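Local coordinates for extracellular protein 11-1 (Passalora fulva, PDB 6ZUQ) that is a secreted, zinc-binding fungal protein, probably an effector released by this tomato pathogen while it colonises its host, at residues C29-L34 with P58-A63. Sequence-based numbering, arbitrary orientation.
Sequences CSYDSL and PKIQEA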
# COMPACT_ATOMS: atom_id res chain seq x y z
N CYS A 29 9.42 -13.61 -7.22
CA CYS A 29 8.23 -12.75 -7.37
C CYS A 29 7.86 -12.71 -8.84
O CYS A 29 8.75 -12.64 -9.73
CB CYS A 29 8.49 -11.32 -6.85
SG CYS A 29 9.16 -11.26 -5.17
N SER A 30 6.58 -12.68 -9.10
CA SER A 30 6.03 -12.51 -10.47
C SER A 30 5.03 -11.37 -10.45
O SER A 30 4.52 -11.01 -9.38
CB SER A 30 5.41 -13.79 -10.94
OG SER A 30 4.23 -14.13 -10.20
N TYR A 31 4.76 -10.78 -11.60
CA TYR A 31 3.72 -9.76 -11.80
C TYR A 31 2.36 -10.34 -11.40
O TYR A 31 1.56 -9.63 -10.76
CB TYR A 31 3.80 -9.15 -13.19
CG TYR A 31 4.90 -8.12 -13.36
CD1 TYR A 31 5.99 -8.04 -12.46
CD2 TYR A 31 4.85 -7.17 -14.39
CE1 TYR A 31 7.00 -7.09 -12.60
CE2 TYR A 31 5.83 -6.18 -14.51
CZ TYR A 31 6.90 -6.16 -13.63
OH TYR A 31 7.89 -5.24 -13.76
N ASP A 32 2.16 -11.62 -11.68
CA ASP A 32 0.92 -12.40 -11.41
C ASP A 32 0.72 -12.50 -9.90
O ASP A 32 -0.37 -12.27 -9.41
CB ASP A 32 1.09 -13.77 -11.99
CG ASP A 32 -0.19 -14.49 -12.31
OD1 ASP A 32 -1.00 -14.65 -11.37
OD2 ASP A 32 -0.34 -14.95 -13.50
N SER A 33 1.75 -12.89 -9.14
CA SER A 33 1.60 -13.08 -7.68
C SER A 33 1.40 -11.73 -7.00
O SER A 33 0.74 -11.70 -5.94
CB SER A 33 2.80 -13.80 -7.13
OG SER A 33 3.95 -12.96 -7.28
N LEU A 34 2.00 -10.66 -7.49
CA LEU A 34 1.83 -9.33 -6.89
C LEU A 34 0.43 -8.80 -7.21
O LEU A 34 -0.19 -8.16 -6.38
CB LEU A 34 2.93 -8.37 -7.38
CG LEU A 34 4.31 -8.64 -6.78
CD1 LEU A 34 5.36 -7.89 -7.54
CD2 LEU A 34 4.32 -8.32 -5.28
N PRO A 58 2.59 -3.71 -10.35
CA PRO A 58 3.67 -4.51 -9.73
C PRO A 58 5.06 -4.00 -10.05
O PRO A 58 5.28 -3.40 -11.06
CB PRO A 58 3.47 -5.94 -10.27
CG PRO A 58 2.14 -5.92 -10.95
CD PRO A 58 1.97 -4.47 -11.42
N LYS A 59 5.99 -4.16 -9.11
CA LYS A 59 7.39 -3.72 -9.29
C LYS A 59 8.32 -4.70 -8.57
O LYS A 59 7.99 -5.20 -7.47
CB LYS A 59 7.56 -2.30 -8.81
CG LYS A 59 8.94 -1.72 -9.07
CD LYS A 59 9.03 -0.15 -8.79
CE LYS A 59 8.69 0.18 -7.32
NZ LYS A 59 8.77 1.65 -7.06
N ILE A 60 9.43 -5.03 -9.21
CA ILE A 60 10.50 -5.92 -8.66
C ILE A 60 11.82 -5.15 -8.68
O ILE A 60 12.19 -4.61 -9.71
CB ILE A 60 10.53 -7.26 -9.41
CG1 ILE A 60 9.16 -7.97 -9.41
CG2 ILE A 60 11.60 -8.20 -8.83
CD1 ILE A 60 9.08 -9.22 -10.31
N GLN A 61 12.47 -5.06 -7.55
CA GLN A 61 13.75 -4.34 -7.36
C GLN A 61 14.75 -5.34 -6.74
O GLN A 61 14.38 -6.16 -5.89
CB GLN A 61 13.66 -3.15 -6.39
CG GLN A 61 12.85 -1.96 -6.87
CD GLN A 61 12.66 -1.00 -5.70
OE1 GLN A 61 13.56 -0.24 -5.30
NE2 GLN A 61 11.53 -1.13 -5.04
N GLU A 62 16.01 -5.23 -7.16
CA GLU A 62 17.09 -6.13 -6.72
C GLU A 62 18.35 -5.29 -6.53
O GLU A 62 18.65 -4.48 -7.34
CB GLU A 62 17.28 -7.21 -7.81
CG GLU A 62 18.45 -8.17 -7.63
CD GLU A 62 18.70 -9.09 -8.82
OE1 GLU A 62 17.79 -9.91 -9.21
OE2 GLU A 62 19.76 -8.97 -9.42
N ALA A 63 19.12 -5.59 -5.49
CA ALA A 63 20.43 -4.97 -5.23
C ALA A 63 21.27 -5.92 -4.38
O ALA A 63 20.75 -6.56 -3.47
CB ALA A 63 20.24 -3.64 -4.59
O HOH W 1 9.58 -4.20 -11.90
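Pro58 wedges between Leu34 and the ring of Tyr31, and with the tip of Ile60 they form the tight part of the contact. Its CB stands 3.8 Å from Leu34 CB and sits over one face of the tyrosine, toward the rim, 4.2 Å from the ring centroid, in a CH-pi contact; the compact, rigid proline ring suits such a slot. On the buried side Leu34 CD1 packs 4.2 Å from Ile60 CG1, and the same leucine rests on Val78 and Trp13 of the sheet. Ile60 is long enough to bridge: with CG1 anti to its carbonyl carbon (chi1 -55°), it sends CD1 to the Tyr31 ring edge, 3.8 Å from CE1, and to 3.5 Å from Cys29 O. The solvent side is at the far end of exposed Tyr31, which reaches obliquely over the strand: a water 2.7 Å from its OH accepts from Ile60 N, 2.8 Å away. Ser30, small and polar, caps the helix beginning at Tyr31, its OG accepting from Ser33 N at 3.0 Å. The helix N-terminus thus packs on outermost strand 57-64 of a four-stranded antiparallel sheet, while the Cys29-Cys76 disulfide, near a bound zinc ion, fastens the preceding loop to strand 71-86, consistent with the LARS effector fold.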